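Long-range contact in alginate lyase (Chitinophaga sp. MD30, PDB 6KCW), which degrades alginate as a polysaccharide lyase, with a lysine probably serving as both catalytic base and catalytic acid: residues D106-R117 / P132-Q142. Numbering follows the deposited sequence.
With PO4 (phosphate ion), chain B.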
loop_
_atom_site.group_PDB
_atom_site.type_symbol
_atom_site.label_atom_id
_atom_site.label_comp_id
_atom_site.label_asym_id
_atom_site.label_seq_id
_atom_site.Cartn_x
_atom_site.Cartn_y
_atom_site.Cartn_z
ATOM N N ASP A 106 9.700 -7.630 -10.719
ATOM C CA ASP A 106 10.708 -6.721 -11.254
ATOM C C ASP A 106 11.449 -6.045 -10.108
ATOM O O ASP A 106 11.012 -4.998 -9.615
ATOM C CB ASP A 106 10.060 -5.682 -12.171
ATOM C CG ASP A 106 11.046 -5.078 -13.151
ATOM O OD1 ASP A 106 12.267 -5.024 -12.837
ATOM O OD2 ASP A 106 10.582 -4.675 -14.243
ATOM N N PRO A 107 12.594 -6.578 -9.682
ATOM C CA PRO A 107 13.285 -6.020 -8.521
ATOM C C PRO A 107 13.910 -4.668 -8.831
ATOM O O PRO A 107 14.169 -4.306 -9.982
ATOM C CB PRO A 107 14.357 -7.072 -8.216
ATOM C CG PRO A 107 14.680 -7.636 -9.559
ATOM C CD PRO A 107 13.377 -7.645 -10.330
ATOM N N GLY A 108 14.146 -3.909 -7.762
ATOM C CA GLY A 108 14.800 -2.618 -7.868
ATOM C C GLY A 108 16.272 -2.680 -8.245
ATOM O O GLY A 108 16.957 -1.658 -8.196
ATOM N N TRP A 109 16.761 -3.861 -8.648
ATOM C CA TRP A 109 18.190 -4.035 -8.914
ATOM C C TRP A 109 18.695 -3.132 -10.033
ATOM O O TRP A 109 19.885 -2.790 -10.054
ATOM C CB TRP A 109 18.487 -5.490 -9.260
ATOM C CG TRP A 109 18.196 -6.435 -8.157
ATOM C CD1 TRP A 109 18.141 -6.146 -6.830
ATOM C CD2 TRP A 109 17.919 -7.839 -8.277
ATOM N NE1 TRP A 109 17.849 -7.280 -6.111
ATOM C CE2 TRP A 109 17.703 -8.332 -6.978
ATOM C CE3 TRP A 109 17.839 -8.724 -9.354
ATOM C CZ2 TRP A 109 17.409 -9.674 -6.729
ATOM C CZ3 TRP A 109 17.537 -10.049 -9.100
ATOM C CH2 TRP A 109 17.333 -10.510 -7.801
ATOM N N ASP A 110 17.832 -2.743 -10.975
ATOM C CA ASP A 110 18.297 -1.903 -12.071
ATOM C C ASP A 110 18.454 -0.450 -11.661
ATOM O O ASP A 110 18.764 0.387 -12.513
ATOM C CB ASP A 110 17.367 -2.027 -13.293
ATOM C CG ASP A 110 15.989 -1.398 -13.083
ATOM O OD1 ASP A 110 15.680 -0.986 -11.951
ATOM O OD2 ASP A 110 15.195 -1.351 -14.065
ATOM N N GLY A 111 18.242 -0.138 -10.382
ATOM C CA GLY A 111 18.519 1.183 -9.850
ATOM C C GLY A 111 17.581 2.276 -10.309
ATOM O O GLY A 111 17.892 3.460 -10.116
ATOM N N ASN A 112 16.427 1.914 -10.880
ATOM C CA ASN A 112 15.510 2.850 -11.517
ATOM C C ASN A 112 14.180 3.002 -10.786
ATOM O O ASN A 112 13.310 3.730 -11.275
ATOM C CB ASN A 112 15.221 2.415 -12.974
ATOM C CG ASN A 112 16.460 2.438 -13.865
ATOM O OD1 ASN A 112 17.376 3.226 -13.654
ATOM N ND2 ASN A 112 16.481 1.574 -14.875
ATOM N N GLY A 113 13.971 2.324 -9.667
ATOM C CA GLY A 113 12.746 2.551 -8.919
ATOM C C GLY A 113 12.489 1.475 -7.891
ATOM O O GLY A 113 13.185 0.463 -7.813
ATOM N N GLY A 114 11.461 1.725 -7.083
ATOM C CA GLY A 114 10.981 0.761 -6.109
ATOM C C GLY A 114 9.628 1.195 -5.596
ATOM O O GLY A 114 9.055 2.179 -6.069
ATOM N N THR A 115 9.107 0.434 -4.629
ATOM C CA THR A 115 7.871 0.798 -3.933
ATOM C C THR A 115 7.974 0.491 -2.446
ATOM O O THR A 115 8.693 -0.418 -2.023
ATOM C CB THR A 115 6.628 0.069 -4.455
ATOM O OG1 THR A 115 6.892 -1.340 -4.517
ATOM C CG2 THR A 115 6.194 0.615 -5.802
ATOM N N LEU A 116 7.214 1.259 -1.660
ATOM C CA LEU A 116 6.971 0.993 -0.249
ATOM C C LEU A 116 5.478 0.676 -0.159
ATOM O O LEU A 116 4.645 1.582 -0.225
ATOM C CB LEU A 116 7.370 2.198 0.606
ATOM C CG LEU A 116 7.738 2.095 2.099
ATOM C CD1 LEU A 116 8.059 3.473 2.668
ATOM C CD2 LEU A 116 6.626 1.428 2.915
ATOM N N ARG A 117 5.137 -0.607 -0.050
ATOM C CA ARG A 117 3.760 -1.035 0.184
ATOM C C ARG A 117 3.726 -1.960 1.394
ATOM O O ARG A 117 4.757 -2.256 2.010
ATOM C CB ARG A 117 3.150 -1.738 -1.044
ATOM C CG ARG A 117 3.034 -0.847 -2.265
ATOM C CD ARG A 117 2.639 -1.634 -3.524
ATOM N NE ARG A 117 3.457 -2.822 -3.713
ATOM C CZ ARG A 117 3.180 -3.788 -4.581
ATOM N NH1 ARG A 117 2.107 -3.714 -5.359
ATOM N NH2 ARG A 117 3.978 -4.838 -4.673
ATOM N N PRO A 132 5.985 -5.317 5.939
ATOM C CA PRO A 132 6.465 -4.473 4.845
ATOM C C PRO A 132 6.656 -5.310 3.591
ATOM O O PRO A 132 6.827 -6.530 3.643
ATOM C CB PRO A 132 7.809 -3.933 5.355
ATOM C CG PRO A 132 7.826 -4.225 6.838
ATOM C CD PRO A 132 6.942 -5.407 7.055
ATOM N N TYR A 133 6.627 -4.632 2.447
ATOM C CA TYR A 133 6.793 -5.298 1.155
ATOM C C TYR A 133 7.447 -4.279 0.220
ATOM O O TYR A 133 6.762 -3.554 -0.502
ATOM C CB TYR A 133 5.465 -5.806 0.612
ATOM C CG TYR A 133 5.648 -6.862 -0.441
ATOM C CD1 TYR A 133 6.075 -8.137 -0.092
ATOM C CD2 TYR A 133 5.425 -6.586 -1.782
ATOM C CE1 TYR A 133 6.264 -9.109 -1.034
ATOM C CE2 TYR A 133 5.611 -7.560 -2.738
ATOM C CZ TYR A 133 6.028 -8.822 -2.357
ATOM O OH TYR A 133 6.227 -9.800 -3.302
ATOM N N ILE A 134 8.772 -4.229 0.254
ATOM C CA ILE A 134 9.530 -3.133 -0.335
ATOM C C ILE A 134 10.348 -3.665 -1.507
ATOM O O ILE A 134 11.128 -4.612 -1.355
ATOM C CB ILE A 134 10.441 -2.462 0.706
ATOM C CG1 ILE A 134 9.684 -2.233 2.011
ATOM C CG2 ILE A 134 10.906 -1.115 0.217
ATOM C CD1 ILE A 134 8.430 -1.455 1.820
ATOM N N TYR A 135 10.143 -3.081 -2.683
ATOM C CA TYR A 135 11.110 -3.197 -3.763
ATOM C C TYR A 135 12.048 -2.009 -3.624
ATOM O O TYR A 135 11.596 -0.886 -3.375
ATOM C CB TYR A 135 10.437 -3.214 -5.144
ATOM C CG TYR A 135 9.590 -4.448 -5.427
ATOM C CD1 TYR A 135 8.327 -4.577 -4.876
ATOM C CD2 TYR A 135 10.044 -5.471 -6.266
ATOM C CE1 TYR A 135 7.538 -5.687 -5.120
ATOM C CE2 TYR A 135 9.255 -6.599 -6.519
ATOM C CZ TYR A 135 7.998 -6.698 -5.935
ATOM O OH TYR A 135 7.172 -7.795 -6.148
ATOM N N HIS A 136 13.348 -2.268 -3.725
ATOM C CA HIS A 136 14.357 -1.220 -3.639
ATOM C C HIS A 136 15.645 -1.732 -4.278
ATOM O O HIS A 136 15.725 -2.872 -4.754
ATOM C CB HIS A 136 14.584 -0.795 -2.197
ATOM C CG HIS A 136 14.971 -1.927 -1.302
ATOM N ND1 HIS A 136 16.238 -2.060 -0.779
ATOM C CD2 HIS A 136 14.259 -2.983 -0.842
ATOM C CE1 HIS A 136 16.290 -3.149 -0.031
ATOM N NE2 HIS A 136 15.103 -3.727 -0.053
ATOM N N LYS A 137 16.660 -0.865 -4.278
ATOM C CA LYS A 137 17.872 -1.136 -5.036
ATOM C C LYS A 137 18.580 -2.385 -4.541
ATOM O O LYS A 137 19.257 -3.068 -5.320
ATOM C CB LYS A 137 18.808 0.067 -4.959
ATOM C CG LYS A 137 20.164 -0.175 -5.570
ATOM C CD LYS A 137 20.089 -0.159 -7.068
ATOM C CE LYS A 137 21.381 -0.633 -7.661
ATOM N NZ LYS A 137 21.455 -2.120 -7.477
ATOM N N ASP A 138 18.428 -2.711 -3.259
ATOM C CA ASP A 138 19.225 -3.764 -2.642
ATOM C C ASP A 138 18.366 -4.890 -2.079
ATOM O O ASP A 138 18.842 -5.646 -1.223
ATOM C CB ASP A 138 20.122 -3.182 -1.545
ATOM C CG ASP A 138 21.062 -2.110 -2.067
ATOM O OD1 ASP A 138 21.986 -2.461 -2.830
ATOM O OD2 ASP A 138 20.882 -0.922 -1.705
ATOM N N GLN A 139 17.118 -5.023 -2.535
ATOM C CA GLN A 139 16.292 -6.128 -2.076
ATOM C C GLN A 139 17.015 -7.449 -2.328
ATOM O O GLN A 139 17.707 -7.601 -3.348
ATOM C CB GLN A 139 14.926 -6.120 -2.774
ATOM C CG GLN A 139 14.981 -6.328 -4.273
ATOM C CD GLN A 139 13.672 -6.005 -4.955
ATOM O OE1 GLN A 139 13.470 -4.894 -5.443
ATOM N NE2 GLN A 139 12.770 -6.980 -4.996
ATOM N N PRO A 140 16.914 -8.399 -1.425
ATOM C CA PRO A 140 17.671 -9.645 -1.570
ATOM C C PRO A 140 17.063 -10.601 -2.573
ATOM O O PRO A 140 17.767 -11.425 -3.149
ATOM C CB PRO A 140 17.623 -10.233 -0.157
ATOM C CG PRO A 140 16.329 -9.741 0.383
ATOM C CD PRO A 140 16.194 -8.344 -0.147
ATOM N N GLY A 141 15.747 -10.526 -2.759
ATOM C CA GLY A 141 15.040 -11.401 -3.660
ATOM C C GLY A 141 14.448 -10.640 -4.834
ATOM O O GLY A 141 14.475 -9.415 -4.907
ATOM N N GLN A 142 13.900 -11.412 -5.766
ATOM C CA GLN A 142 13.319 -10.816 -6.955
ATOM C C GLN A 142 11.973 -10.182 -6.649
ATOM O O GLN A 142 11.563 -9.236 -7.332
ATOM C CB GLN A 142 13.191 -11.880 -8.044
ATOM C CG GLN A 142 12.495 -11.416 -9.293
ATOM C CD GLN A 142 12.441 -12.499 -10.373
ATOM O OE1 GLN A 142 11.918 -12.263 -11.459
ATOM N NE2 GLN A 142 12.964 -13.678 -10.078
HETATM P P PO4 B . 4.537 -8.567 -6.388
HETATM O O1 PO4 B . 3.627 -7.390 -6.630
HETATM O O2 PO4 B . 4.642 -9.382 -7.660
HETATM O O3 PO4 B . 3.962 -9.496 -5.342
HETATM O O4 PO4 B . 5.939 -8.066 -6.008
HETATM O O HOH W 1 6.140 -3.169 -2.937
#
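T115 and Y135 form a hydrogen-bonded pair in the antiparallel β-hairpin of strands 113-122 and 128-135, part of a two-sheet fold consistent with the concanavalin-like β-sandwich. Next along, L116 and I134 turn branched apolar chains toward strands 179-185 and 188-195 of the other sheet, L116 CD2 touching I134 CD1 at 3.6 Å. The opposite face is polar: R117, which also bonds H212, presents the edge of its guanidinium to a phosphate ion, probably from the crystallisation liquor, NH2 donating to O1 at 3.2 Å; a planar, positive donor group suits an anion here, and K91 binds it too.

Beyond the strands, loops 106-112 and 136-142 interlock. K137 can be followed outward: CB lies loosely beside G108 O, the chain bends about the CB-CG bond's far end (chi2 75°), CD presses on G111 CA (3.5 Å), CE lies near W109 O, and a second bend at chi4 lets NZ bond that oxygen at 3.1 Å. The positive phi of G111 (71°) favours glycine. G108 suits its place because a β-carbon would clash with H136 O. The amide of Q139 ties the loops: OE1 takes G108 N at 2.6 Å, nearly straight (175°), and H136 N from the opposite face of its plane, while NE2 donates to G141 O and CD rests on P107 CB. Shortening this side chain to an alanine would probably leave the G108 and H136 amides without their shared acceptor and open a gap beside P107. W109 crosses Q139 at about a right angle; its indole N-H lies in plane with its acceptor, NE1 reaching the backbone O of Q139 at 2.8 Å.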